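Side-chain contacts in Galactose/lactose metabolism regulatory protein GAL80 (Saccharomyces cerevisiae, PDB 3BTV), which represses yeast galactose and lactose metabolic genes by binding the activator GAL4 and blocking its transcriptional activation when no inducing sugar is present: residues T53-P58 with A65-L70; T80-A85 with L110-N115; W126-S131 with E136-A141; G189-V194 with G250-Q255; S376-N381 with E400-L405. The protein carries 1 engineered substitution. All blocks are in the same frame, centred on the assembly; numbering follows the deposited sequence.

Contact 1: T53-P58 with A65-L70; sequences TALYSP and ATIQRL
A methyl of Leu55, near the C-terminal end of strand 50-56, presses on helix 60-69 through Ile67 and Thr66. Strand and helix belong to a right-handed beta-alpha-beta crossover of the Rossmann fold, whose next strand is 76-78. CD2 of Leu55 does all the touching on its side: it meets CG1 of Ile67 at 3.5 Å and CG2 of Thr66 at 4.0 Å. The leucine and isoleucine side chains run past one another in opposite directions, whereas Thr66 stands across Leu55 at about a right angle. The first torsion of Leu55 lies away from a staggered value (chi1 -138°), and with it CD2 reaches the helix.

Further out, the backbone of Leu55 is bonded to Phe78 of the neighbouring strand, and its side chain also rests on Phe25 of strand 21-26. Ile67 in turn touches Ala77. Ala54 points from the other face of the sheet, toward Phe84 of helix 81-86.

Thr66 is set by its polar branch: with OG1 anti to its carbonyl carbon (chi1 -66°), the hydroxyl bonds to Thr62 O one helical turn earlier and to Ala30 N in a loop, while CG2 is turned to the leucine. Its own carbonyl is engaged too, Thr66 O accepting the backbone N of Leu70 at 2.9 Å.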
# COMPACT_ATOMS: atom_id res chain seq x y z
N THR B 53 -11.94 24.78 -38.00
CA THR B 53 -12.82 25.63 -38.79
C THR B 53 -13.65 26.57 -37.92
O THR B 53 -14.28 27.50 -38.42
CB THR B 53 -13.78 24.80 -39.65
OG1 THR B 53 -14.69 24.09 -38.81
CG2 THR B 53 -13.00 23.80 -40.51
N ALA B 54 -13.64 26.33 -36.61
CA ALA B 54 -14.42 27.15 -35.69
C ALA B 54 -13.69 27.32 -34.36
O ALA B 54 -12.86 26.50 -33.99
CB ALA B 54 -15.79 26.54 -35.47
N LEU B 55 -14.03 28.38 -33.64
CA LEU B 55 -13.36 28.69 -32.38
C LEU B 55 -14.29 29.56 -31.56
O LEU B 55 -14.93 30.46 -32.11
CB LEU B 55 -12.06 29.45 -32.66
CG LEU B 55 -10.81 29.09 -31.87
CD1 LEU B 55 -10.34 27.71 -32.26
CD2 LEU B 55 -9.71 30.11 -32.12
N TYR B 56 -14.38 29.31 -30.26
CA TYR B 56 -15.23 30.15 -29.41
C TYR B 56 -14.68 30.38 -28.01
O TYR B 56 -14.09 29.50 -27.41
CB TYR B 56 -16.65 29.59 -29.31
CG TYR B 56 -17.44 30.23 -28.19
CD1 TYR B 56 -18.08 31.45 -28.36
CD2 TYR B 56 -17.54 29.61 -26.94
CE1 TYR B 56 -18.80 32.04 -27.34
CE2 TYR B 56 -18.25 30.20 -25.91
CZ TYR B 56 -18.88 31.42 -26.12
OH TYR B 56 -19.60 32.00 -25.09
N SER B 57 -14.92 31.58 -27.51
CA SER B 57 -14.67 31.90 -26.11
C SER B 57 -15.48 33.15 -25.75
O SER B 57 -15.92 33.88 -26.65
CB SER B 57 -13.17 32.13 -25.85
OG SER B 57 -12.69 33.27 -26.54
N PRO B 58 -15.69 33.38 -24.45
CA PRO B 58 -16.44 34.57 -24.02
C PRO B 58 -15.87 35.82 -24.67
O PRO B 58 -16.58 36.50 -25.41
CB PRO B 58 -16.21 34.59 -22.51
CG PRO B 58 -15.97 33.16 -22.15
CD PRO B 58 -15.23 32.57 -23.31
N ALA B 65 -7.88 36.87 -32.09
CA ALA B 65 -6.44 36.97 -31.88
C ALA B 65 -5.75 35.65 -32.22
O ALA B 65 -4.79 35.62 -32.99
CB ALA B 65 -6.15 37.37 -30.44
N THR B 66 -6.26 34.56 -31.65
CA THR B 66 -5.68 33.23 -31.82
C THR B 66 -5.73 32.76 -33.27
O THR B 66 -4.77 32.19 -33.79
CB THR B 66 -6.41 32.18 -30.94
OG1 THR B 66 -6.18 32.47 -29.55
CG2 THR B 66 -5.91 30.77 -31.26
N ILE B 67 -6.87 33.01 -33.92
CA ILE B 67 -7.05 32.58 -35.30
C ILE B 67 -6.02 33.28 -36.16
O ILE B 67 -5.59 32.76 -37.19
CB ILE B 67 -8.47 32.90 -35.81
CG1 ILE B 67 -9.52 32.25 -34.91
CG2 ILE B 67 -8.64 32.42 -37.25
CD1 ILE B 67 -10.95 32.51 -35.35
N GLN B 68 -5.62 34.47 -35.73
CA GLN B 68 -4.64 35.25 -36.46
C GLN B 68 -3.23 34.82 -36.06
O GLN B 68 -2.41 34.48 -36.91
CB GLN B 68 -4.83 36.74 -36.18
CG GLN B 68 -4.17 37.65 -37.18
CD GLN B 68 -4.69 39.07 -37.09
OE1 GLN B 68 -5.47 39.40 -36.20
NE2 GLN B 68 -4.25 39.92 -38.02
N ARG B 69 -2.97 34.83 -34.76
CA ARG B 69 -1.65 34.51 -34.23
C ARG B 69 -1.19 33.11 -34.63
O ARG B 69 0.00 32.80 -34.56
CB ARG B 69 -1.64 34.67 -32.71
CG ARG B 69 -0.33 34.27 -32.05
CD ARG B 69 -0.29 34.73 -30.60
NE ARG B 69 0.89 34.24 -29.91
CZ ARG B 69 1.24 34.60 -28.67
NH1 ARG B 69 0.50 35.47 -28.00
NH2 ARG B 69 2.34 34.09 -28.12
N LEU B 70 -2.12 32.27 -35.04
CA LEU B 70 -1.79 30.91 -35.43
C LEU B 70 -1.97 30.66 -36.93
O LEU B 70 -1.63 29.58 -37.42
CB LEU B 70 -2.63 29.90 -34.64
CG LEU B 70 -2.28 29.77 -33.16
CD1 LEU B 70 -3.16 28.72 -32.49
CD2 LEU B 70 -0.81 29.43 -32.99

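Contact 2: T80-A85 with L110-N115; sequences TLESFA and LEFSKN
The ring of Phe112 packs against the side chain of Glu82 in a CH-pi contact, with CB of Glu82 3.8 Å from the ring centroid and only 10° off the ring normal. From CB, which lies over the face, the glutamate leads off over the CD2-CE2 side. With CG anti to the backbone N and the chain extended, its carboxylate runs out past the rim by CE2, nearly parallel to the ring plane (14°), and OE1 of Glu82 is 3.4 Å from CE2 of Phe112.

Purely apolar contact is made nearer the backbones, where CB of Ala85 meets CB of Phe112 at 3.5 Å. Exchanging Phe112 for an alanine would probably take away the ring face on which CB of Glu82 rests and open a gap beside Glu82, leaving its chain freer to turn.

These segments join two helices of the Rossmann domain: helix 81-86, on the connection from edge strand 76-78 to strand 92-95, and helix 102-112, which leads on to strand 121-125.

The backbones come close enough for a CA-H...O contact, CA of Ser113 lying 3.5 Å from O of Ala85 with 163° at the hydrogen. Conventional polar bonds hold the surroundings. Ser113 OG bonds to Arg145 NE, Asn115 OD1 to Ser86 OG, and at the start of helix 81-86 Ser83 OG donates to O of Thr80 at 2.7 Å, on the same face of that carbonyl as the N of Phe84.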
# COMPACT_ATOMS: atom_id res chain seq x y z
N THR B 80 -21.30 33.83 -30.10
CA THR B 80 -22.06 33.20 -29.03
C THR B 80 -21.83 31.69 -29.04
O THR B 80 -21.40 31.13 -30.04
CB THR B 80 -23.57 33.44 -29.20
OG1 THR B 80 -24.03 32.82 -30.41
CG2 THR B 80 -23.86 34.93 -29.28
N LEU B 81 -22.11 31.05 -27.91
CA LEU B 81 -22.02 29.60 -27.85
C LEU B 81 -23.06 29.02 -28.81
O LEU B 81 -22.83 28.00 -29.44
CB LEU B 81 -22.28 29.11 -26.42
CG LEU B 81 -22.09 27.61 -26.16
CD1 LEU B 81 -20.66 27.18 -26.49
CD2 LEU B 81 -22.44 27.25 -24.72
N GLU B 82 -24.19 29.70 -28.91
CA GLU B 82 -25.28 29.27 -29.77
C GLU B 82 -24.87 29.21 -31.24
O GLU B 82 -25.06 28.20 -31.91
CB GLU B 82 -26.49 30.18 -29.62
CG GLU B 82 -27.57 29.94 -30.65
CD GLU B 82 -28.85 30.66 -30.31
OE1 GLU B 82 -29.00 31.09 -29.14
OE2 GLU B 82 -29.72 30.79 -31.20
N SER B 83 -24.31 30.31 -31.74
CA SER B 83 -23.81 30.35 -33.10
C SER B 83 -22.75 29.26 -33.31
O SER B 83 -22.83 28.46 -34.25
CB SER B 83 -23.22 31.72 -33.42
OG SER B 83 -22.27 32.11 -32.43
N PHE B 84 -21.78 29.21 -32.41
CA PHE B 84 -20.73 28.19 -32.45
C PHE B 84 -21.32 26.78 -32.60
O PHE B 84 -20.98 26.06 -33.53
CB PHE B 84 -19.85 28.28 -31.19
CG PHE B 84 -18.73 27.26 -31.15
CD1 PHE B 84 -17.53 27.49 -31.81
CD2 PHE B 84 -18.88 26.08 -30.42
CE1 PHE B 84 -16.50 26.56 -31.76
CE2 PHE B 84 -17.84 25.14 -30.36
CZ PHE B 84 -16.65 25.38 -31.03
N ALA B 85 -22.20 26.42 -31.67
CA ALA B 85 -22.74 25.06 -31.62
C ALA B 85 -23.67 24.73 -32.78
O ALA B 85 -23.80 23.57 -33.18
CB ALA B 85 -23.46 24.83 -30.29
N LEU B 110 -24.73 21.09 -26.44
CA LEU B 110 -25.32 19.89 -27.02
C LEU B 110 -26.71 20.20 -27.56
O LEU B 110 -27.14 19.63 -28.57
CB LEU B 110 -25.40 18.77 -25.98
CG LEU B 110 -24.16 17.91 -25.84
CD1 LEU B 110 -24.28 17.01 -24.63
CD2 LEU B 110 -23.93 17.09 -27.11
N GLU B 111 -27.43 21.09 -26.88
CA GLU B 111 -28.77 21.46 -27.33
C GLU B 111 -28.73 22.24 -28.63
O GLU B 111 -29.44 21.91 -29.58
CB GLU B 111 -29.51 22.24 -26.24
CG GLU B 111 -31.00 22.40 -26.53
CD GLU B 111 -31.75 21.08 -26.54
OE1 GLU B 111 -31.13 20.04 -26.23
OE2 GLU B 111 -32.96 21.08 -26.84
N PHE B 112 -27.90 23.28 -28.69
CA PHE B 112 -27.75 24.07 -29.92
C PHE B 112 -27.15 23.19 -31.02
O PHE B 112 -27.37 23.41 -32.21
CB PHE B 112 -26.85 25.28 -29.70
CG PHE B 112 -27.37 26.26 -28.68
CD1 PHE B 112 -26.67 26.50 -27.50
CD2 PHE B 112 -28.55 26.95 -28.90
CE1 PHE B 112 -27.15 27.40 -26.56
CE2 PHE B 112 -29.03 27.85 -27.97
CZ PHE B 112 -28.33 28.08 -26.80
N SER B 113 -26.37 22.20 -30.59
CA SER B 113 -25.72 21.25 -31.49
C SER B 113 -26.69 20.65 -32.49
O SER B 113 -26.28 20.18 -33.56
CB SER B 113 -25.08 20.13 -30.68
OG SER B 113 -24.96 18.95 -31.45
N LYS B 114 -27.97 20.64 -32.14
CA LYS B 114 -28.97 19.97 -32.96
C LYS B 114 -29.12 20.63 -34.33
O LYS B 114 -29.63 20.00 -35.26
CB LYS B 114 -30.30 19.88 -32.21
CG LYS B 114 -30.16 19.11 -30.89
CD LYS B 114 -31.50 18.79 -30.25
CE LYS B 114 -31.31 17.84 -29.06
NZ LYS B 114 -32.59 17.53 -28.36
N ASN B 115 -28.66 21.87 -34.45
CA ASN B 115 -28.72 22.61 -35.72
C ASN B 115 -27.53 22.29 -36.63
O ASN B 115 -27.39 22.86 -37.71
CB ASN B 115 -28.77 24.12 -35.46
CG ASN B 115 -29.91 24.51 -34.53
OD1 ASN B 115 -29.91 25.60 -33.97
ND2 ASN B 115 -30.88 23.61 -34.37

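Contact 3: W126-S131 with E136-A141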
# COMPACT_ATOMS: atom_id res chain seq x y z
N TRP B 126 -10.80 14.95 -19.25
CA TRP B 126 -11.04 14.43 -17.91
C TRP B 126 -10.61 15.52 -16.93
O TRP B 126 -9.57 16.14 -17.13
CB TRP B 126 -10.24 13.14 -17.67
CG TRP B 126 -10.42 12.61 -16.28
CD1 TRP B 126 -9.56 12.75 -15.24
CD2 TRP B 126 -11.56 11.89 -15.77
NE1 TRP B 126 -10.08 12.17 -14.12
CE2 TRP B 126 -11.31 11.63 -14.42
CE3 TRP B 126 -12.76 11.46 -16.34
CZ2 TRP B 126 -12.21 10.94 -13.61
CZ3 TRP B 126 -13.65 10.77 -15.54
CH2 TRP B 126 -13.38 10.52 -14.19
N ALA B 127 -11.39 15.77 -15.88
CA ALA B 127 -12.60 15.02 -15.56
C ALA B 127 -13.81 15.52 -16.34
O ALA B 127 -13.88 16.69 -16.73
CB ALA B 127 -12.88 15.10 -14.06
N LEU B 128 -14.77 14.63 -16.55
CA LEU B 128 -15.95 14.98 -17.33
C LEU B 128 -16.75 16.08 -16.63
O LEU B 128 -17.17 17.05 -17.26
CB LEU B 128 -16.83 13.74 -17.55
CG LEU B 128 -18.12 14.02 -18.35
CD1 LEU B 128 -17.81 14.76 -19.66
CD2 LEU B 128 -18.87 12.72 -18.63
N ALA B 129 -16.94 15.94 -15.32
CA ALA B 129 -17.70 16.93 -14.57
C ALA B 129 -17.26 16.99 -13.11
O ALA B 129 -16.30 16.32 -12.71
CB ALA B 129 -19.18 16.63 -14.66
N CYS B 130 -17.95 17.81 -12.32
CA CYS B 130 -17.62 18.00 -10.90
C CYS B 130 -18.27 17.00 -9.96
O CYS B 130 -17.95 16.96 -8.78
CB CYS B 130 -18.02 19.41 -10.47
SG CYS B 130 -17.10 20.68 -11.34
N SER B 131 -19.21 16.22 -10.49
CA SER B 131 -19.90 15.21 -9.68
C SER B 131 -20.44 14.12 -10.59
O SER B 131 -20.59 14.32 -11.79
CB SER B 131 -21.06 15.84 -8.92
OG SER B 131 -22.07 16.28 -9.83
N GLU B 136 -23.45 12.01 -15.25
CA GLU B 136 -24.59 11.29 -15.79
C GLU B 136 -25.49 12.15 -16.67
O GLU B 136 -25.95 11.71 -17.72
CB GLU B 136 -25.38 10.60 -14.68
CG GLU B 136 -24.77 9.25 -14.34
CD GLU B 136 -25.21 8.71 -13.00
OE1 GLU B 136 -26.00 9.39 -12.31
OE2 GLU B 136 -24.75 7.60 -12.64
N SER B 137 -25.71 13.40 -16.27
CA SER B 137 -26.52 14.31 -17.08
C SER B 137 -25.86 14.56 -18.42
O SER B 137 -26.52 14.57 -19.46
CB SER B 137 -26.73 15.65 -16.39
OG SER B 137 -27.62 15.52 -15.30
N ILE B 138 -24.55 14.78 -18.38
CA ILE B 138 -23.80 15.05 -19.60
C ILE B 138 -23.81 13.82 -20.49
O ILE B 138 -24.01 13.93 -21.71
CB ILE B 138 -22.34 15.45 -19.29
CG1 ILE B 138 -22.31 16.79 -18.54
CG2 ILE B 138 -21.53 15.54 -20.58
CD1 ILE B 138 -20.95 17.18 -18.00
N TYR B 139 -23.58 12.65 -19.91
CA TYR B 139 -23.59 11.43 -20.70
C TYR B 139 -24.94 11.29 -21.37
O TYR B 139 -25.03 11.14 -22.59
CB TYR B 139 -23.28 10.17 -19.89
CG TYR B 139 -23.25 8.95 -20.79
CD1 TYR B 139 -22.14 8.69 -21.60
CD2 TYR B 139 -24.35 8.11 -20.90
CE1 TYR B 139 -22.12 7.61 -22.46
CE2 TYR B 139 -24.34 7.01 -21.75
CZ TYR B 139 -23.22 6.78 -22.54
OH TYR B 139 -23.20 5.70 -23.39
N LYS B 140 -25.99 11.36 -20.57
CA LYS B 140 -27.35 11.25 -21.08
C LYS B 140 -27.60 12.22 -22.23
O LYS B 140 -28.08 11.81 -23.29
CB LYS B 140 -28.36 11.46 -19.95
CG LYS B 140 -29.78 11.00 -20.28
CD LYS B 140 -30.80 11.57 -19.30
CE LYS B 140 -30.32 11.45 -17.86
NZ LYS B 140 -30.08 10.04 -17.43
N ALA B 141 -27.27 13.49 -22.04
CA ALA B 141 -27.47 14.48 -23.10
C ALA B 141 -26.63 14.17 -24.35
O ALA B 141 -27.09 14.36 -25.48
CB ALA B 141 -27.18 15.89 -22.59
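Ile138 fills the tight part of this contact with two of its methyls, CD1 toward Ala129 and the Leu128 carbonyl, CG2 toward the Leu128 side chain. CD1 of Ile138 touches CB of Ala129 at 3.8 Å and comes within 3.9 Å of O of Leu128, while CG2 of Ile138 meets CD1 of Leu128 at 3.9 Å. Leucine and isoleucine slide past each other in opposite directions. CG1 of Ile138 is anti to its carbonyl carbon (chi1 -66°), which sends CD1 to the alanine and leaves CG2 for the leucine. All three residues are buried, and Met107 of helix 102-112 packs on Ile138 as well.

The pair closes the loop that leaves strand 121-125 of the Rossmann sheet and turns into helix 132-143. The peptide bond before Ala127 is cis, probably at the place where dehydrogenases of this family carry their Glu-Lys-Pro motif. Leu128 O is satisfied by His102 ND1, and Ser131 caps the helix start, its OG bonded to Gln134 N.

Away from Ile138 the segments diverge. Tyr139 leads off to Met406, Glu136 reaches toward Arg413 in a long, weak ion pair, and Lys140 lies on the exposed side of the helix.

Contact 4: G189-V194 with G250-Q255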
# COMPACT_ATOMS: atom_id res chain seq x y z
N GLY B 189 0.52 19.43 -1.17
CA GLY B 189 1.35 19.21 -0.01
C GLY B 189 1.30 20.42 0.91
O GLY B 189 0.33 21.18 0.89
N TYR B 190 2.34 20.62 1.71
CA TYR B 190 2.37 21.71 2.69
C TYR B 190 2.51 23.10 2.08
O TYR B 190 2.56 24.10 2.79
CB TYR B 190 3.50 21.48 3.70
CG TYR B 190 3.35 20.23 4.52
CD1 TYR B 190 4.00 19.05 4.16
CD2 TYR B 190 2.54 20.22 5.65
CE1 TYR B 190 3.86 17.90 4.92
CE2 TYR B 190 2.40 19.08 6.41
CZ TYR B 190 3.06 17.92 6.05
OH TYR B 190 2.90 16.79 6.81
N GLU B 191 2.57 23.18 0.76
CA GLU B 191 2.82 24.46 0.12
C GLU B 191 2.05 24.66 -1.18
O GLU B 191 1.75 23.70 -1.90
CB GLU B 191 4.32 24.64 -0.15
CG GLU B 191 5.18 24.78 1.09
CD GLU B 191 6.66 24.60 0.78
OE1 GLU B 191 6.98 24.22 -0.36
OE2 GLU B 191 7.50 24.84 1.67
N ARG B 192 1.75 25.92 -1.47
CA ARG B 192 1.13 26.29 -2.73
C ARG B 192 1.81 27.54 -3.26
O ARG B 192 2.06 28.47 -2.50
CB ARG B 192 -0.35 26.59 -2.52
CG ARG B 192 -1.08 26.96 -3.81
CD ARG B 192 -2.46 27.49 -3.50
NE ARG B 192 -3.15 26.66 -2.52
CZ ARG B 192 -4.23 27.05 -1.85
NH1 ARG B 192 -4.74 28.26 -2.06
NH2 ARG B 192 -4.81 26.25 -0.96
N PRO B 193 2.13 27.55 -4.56
CA PRO B 193 2.64 28.75 -5.22
C PRO B 193 1.60 29.88 -5.22
O PRO B 193 0.46 29.65 -5.62
CB PRO B 193 2.91 28.28 -6.65
CG PRO B 193 3.13 26.80 -6.52
CD PRO B 193 2.20 26.36 -5.42
N VAL B 194 2.00 31.06 -4.78
CA VAL B 194 1.09 32.21 -4.75
C VAL B 194 0.39 32.40 -6.09
O VAL B 194 -0.77 32.80 -6.15
CB VAL B 194 1.84 33.50 -4.38
CG1 VAL B 194 2.99 33.74 -5.35
CG2 VAL B 194 0.89 34.68 -4.35
N GLY B 250 10.76 28.81 -4.96
CA GLY B 250 10.49 27.73 -4.04
C GLY B 250 10.45 28.18 -2.59
O GLY B 250 10.22 27.38 -1.68
N ASN B 251 10.67 29.47 -2.37
CA ASN B 251 10.70 30.01 -1.01
C ASN B 251 9.32 30.40 -0.52
O ASN B 251 8.48 30.87 -1.29
CB ASN B 251 11.64 31.20 -0.94
CG ASN B 251 13.06 30.84 -1.34
OD1 ASN B 251 13.69 29.98 -0.73
ND2 ASN B 251 13.57 31.50 -2.38
N ARG B 252 9.07 30.20 0.78
CA ARG B 252 7.78 30.52 1.37
C ARG B 252 7.57 32.02 1.47
O ARG B 252 8.53 32.77 1.64
CB ARG B 252 7.62 29.84 2.73
CG ARG B 252 7.69 28.31 2.64
CD ARG B 252 7.18 27.60 3.90
NE ARG B 252 7.17 26.15 3.70
CZ ARG B 252 6.85 25.26 4.64
NH1 ARG B 252 6.51 25.67 5.85
NH2 ARG B 252 6.87 23.96 4.36
N LEU B 253 6.32 32.45 1.37
CA LEU B 253 5.99 33.88 1.38
C LEU B 253 5.47 34.33 2.74
O LEU B 253 5.14 35.50 2.92
CB LEU B 253 4.97 34.21 0.29
CG LEU B 253 5.36 33.88 -1.15
CD1 LEU B 253 4.17 33.99 -2.08
CD2 LEU B 253 6.49 34.78 -1.62
N GLY B 254 5.39 33.40 3.69
CA GLY B 254 4.86 33.72 5.01
C GLY B 254 3.38 34.01 4.99
O GLY B 254 2.90 34.88 5.72
N GLN B 255 2.64 33.29 4.15
CA GLN B 255 1.19 33.44 4.09
C GLN B 255 0.53 32.07 3.86
O GLN B 255 0.91 31.33 2.95
CB GLN B 255 0.79 34.44 3.00
CG GLN B 255 -0.71 34.70 2.91
CD GLN B 255 -1.32 34.99 4.27
OE1 GLN B 255 -2.23 34.29 4.72
NE2 GLN B 255 -0.82 36.03 4.94
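Glu191 and Arg252 form a salt bridge at the protein surface, in which a single carboxylate oxygen, OE2, takes two N-H groups from one edge of the guanidinium. The NE of Arg252 lies 2.4 Å from OE2 of Glu191 with 157° at the hydrogen; so short a length is doubtful, though the pairing is plain. NH2 of Arg252 adds a weak, bent bond to the same OE2, at 2.9 Å and 128°. OE2 sits near the guanidinium plane, yet the carboxylate is turned 85° to it, so the familiar flat two-oxygen pairing is not made. The extended glutamate crosses the arginine at about a right angle. A leucine in place of Glu191 would probably leave the Arg252 guanidinium without this anionic mate and free to swing.

Beside the bridge, CD1 of Leu253 approaches CB of Val194 at 3.3 Å, closer than usual for two carbons, so the exact distance is doubtful. Both segments border strand 242-246 of a small three-stranded sheet in the C-terminal domain: Arg192 and Val194 bond to its backbone, as does Leu253. On the other face Arg192 is well provided for, with NE on Gln243 OE1, NH2 on Pro258 O and a cation-pi interaction with Tyr201, and Gln243 NE2 serves Gly189 O. Tyr190 packs on Thr302 of the second subunit. Because the Glu191 bridge lies at the surface and rests on one oxygen, with one of its two bonds weak, water probably competes with it.

Contact 5: S376-N381 with E400-L405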
# COMPACT_ATOMS: atom_id res chain seq x y z
N SER B 376 -8.62 9.64 -35.96
CA SER B 376 -8.69 9.68 -37.41
C SER B 376 -8.57 8.29 -38.02
O SER B 376 -9.24 7.98 -39.00
CB SER B 376 -7.62 10.61 -37.99
OG SER B 376 -6.35 9.99 -37.99
N ASP B 377 -7.73 7.45 -37.44
CA ASP B 377 -7.57 6.09 -37.92
C ASP B 377 -8.87 5.32 -37.83
O ASP B 377 -9.19 4.50 -38.69
CB ASP B 377 -6.48 5.37 -37.14
CG ASP B 377 -5.10 5.84 -37.51
OD1 ASP B 377 -4.99 6.86 -38.23
OD2 ASP B 377 -4.12 5.20 -37.08
N PHE B 378 -9.63 5.57 -36.77
CA PHE B 378 -10.98 5.05 -36.67
C PHE B 378 -11.81 5.72 -37.74
O PHE B 378 -12.56 5.07 -38.47
CB PHE B 378 -11.56 5.37 -35.29
CG PHE B 378 -13.06 5.27 -35.21
CD1 PHE B 378 -13.70 4.04 -35.27
CD2 PHE B 378 -13.84 6.41 -35.05
CE1 PHE B 378 -15.09 3.94 -35.19
CE2 PHE B 378 -15.23 6.32 -34.97
CZ PHE B 378 -15.85 5.09 -35.04
N HIS B 379 -11.66 7.03 -37.84
CA HIS B 379 -12.50 7.84 -38.70
C HIS B 379 -12.26 7.58 -40.18
O HIS B 379 -13.18 7.68 -40.98
CB HIS B 379 -12.27 9.32 -38.42
CG HIS B 379 -13.02 10.22 -39.34
ND1 HIS B 379 -14.39 10.39 -39.26
CD2 HIS B 379 -12.60 11.00 -40.37
CE1 HIS B 379 -14.78 11.24 -40.19
NE2 HIS B 379 -13.71 11.63 -40.88
N PHE B 380 -11.03 7.26 -40.54
CA PHE B 380 -10.66 7.04 -41.92
C PHE B 380 -10.39 5.57 -42.18
O PHE B 380 -10.04 5.18 -43.30
CB PHE B 380 -9.42 7.86 -42.28
CG PHE B 380 -9.65 9.34 -42.30
CD1 PHE B 380 -8.92 10.18 -41.49
CD2 PHE B 380 -10.61 9.89 -43.14
CE1 PHE B 380 -9.13 11.54 -41.51
CE2 PHE B 380 -10.82 11.25 -43.17
CZ PHE B 380 -10.09 12.08 -42.35
N ASN B 381 -10.54 4.76 -41.14
CA ASN B 381 -10.35 3.32 -41.28
C ASN B 381 -8.99 3.00 -41.90
O ASN B 381 -8.92 2.33 -42.93
CB ASN B 381 -11.47 2.73 -42.12
CG ASN B 381 -11.74 1.28 -41.80
OD1 ASN B 381 -10.89 0.59 -41.23
ND2 ASN B 381 -12.93 0.80 -42.15
N GLU B 400 -8.16 -1.22 -29.41
CA GLU B 400 -8.73 -0.41 -30.49
C GLU B 400 -9.51 0.79 -30.02
O GLU B 400 -10.04 0.82 -28.91
CB GLU B 400 -9.69 -1.27 -31.32
CG GLU B 400 -9.03 -2.13 -32.35
CD GLU B 400 -7.70 -2.67 -31.87
OE1 GLU B 400 -6.68 -2.39 -32.53
OE2 GLU B 400 -7.69 -3.35 -30.81
N GLY B 401 -9.61 1.77 -30.91
CA GLY B 401 -10.47 2.91 -30.69
C GLY B 401 -9.85 3.88 -29.72
O GLY B 401 -8.66 4.17 -29.76
N PHE B 402 -10.68 4.36 -28.81
CA PHE B 402 -10.29 5.41 -27.88
C PHE B 402 -11.40 5.47 -26.85
O PHE B 402 -12.54 5.08 -27.14
CB PHE B 402 -10.21 6.74 -28.63
CG PHE B 402 -11.39 7.00 -29.52
CD1 PHE B 402 -11.30 6.76 -30.88
CD2 PHE B 402 -12.59 7.46 -29.00
CE1 PHE B 402 -12.39 6.99 -31.71
CE2 PHE B 402 -13.67 7.70 -29.82
CZ PHE B 402 -13.57 7.47 -31.18
N PRO B 403 -11.08 5.96 -25.64
CA PRO B 403 -12.06 5.98 -24.55
C PRO B 403 -13.11 7.04 -24.82
O PRO B 403 -12.82 8.09 -25.40
CB PRO B 403 -11.23 6.40 -23.33
CG PRO B 403 -9.88 6.78 -23.84
CD PRO B 403 -9.87 6.73 -25.32
N THR B 404 -14.33 6.76 -24.38
CA THR B 404 -15.47 7.62 -24.65
C THR B 404 -16.01 8.16 -23.34
O THR B 404 -15.50 7.86 -22.26
CB THR B 404 -16.59 6.82 -25.30
OG1 THR B 404 -17.16 5.93 -24.33
CG2 THR B 404 -16.04 6.00 -26.45
N LEU B 405 -17.08 8.95 -23.43
CA LEU B 405 -17.74 9.46 -22.24
C LEU B 405 -18.30 8.33 -21.35
O LEU B 405 -18.50 8.53 -20.15
CB LEU B 405 -18.84 10.45 -22.63
CG LEU B 405 -18.47 11.94 -22.53
CD1 LEU B 405 -17.01 12.21 -22.93
CD2 LEU B 405 -19.43 12.78 -23.36
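The ring of Phe402 turns its edge to the face of Phe378 in an offset edge-to-face pair, the centroids 5.5 Å apart and the planes at 78°. CE1 of Phe402 leads, 3.7 Å from CD2 of Phe378. CD2 of Phe378 lies at the edge of the Phe402 ring, in its plane, while CE1 of Phe402 reaches the Phe378 ring obliquely, off its centre. Phe392 meets both rings, edge-to-face with Phe378 and more inclined to Phe402, to make an aromatic cluster of three. On the same helix CD2 of His379 sits over the centre of the Phe380 ring, and ND1 of His379 bonds to Tyr121 OH.

The pair joins helix 363-380 to the loop running alongside edge strand 148-152 of the Rossmann sheet, where Pro403 shares a backbone bond with Ile151 and Phe402 packs on Ile150. CG of Phe402 takes the crowded position between backbone N and carbonyl carbon (chi1 46°), turning the ring to the helix, where Leu371 and Ile375 also receive it.

Just past Phe378 the helix ends in a Schellman motif with Asn381 at positive phi. At the end of the loop Thr404 is the N-cap of helix 405-424, its OG1 bonded to Met406 N.

From the N terminus the five contacts close in series, each before the next opens; none nests or crosses. Contact 1 closes a short strand-to-helix turn, and contact 2 a longer loop taking in strand 92-95 and most of helix 102-112. The two touch through Tyr56, packed on Phe84 and Leu81. Contact 3 closes the turn into helix 132-143, joined to contact 2 where Leu110 meets Ala141. Contact 4 closes a far longer excursion in the C-terminal domain and stands apart, its nearest atoms about 17 Å from contact 3. Contact 5 closes the connection between helices 363-380 and 405-424, beside strand 148-152, and Leu405 touches Leu128 and Tyr139 of contact 3.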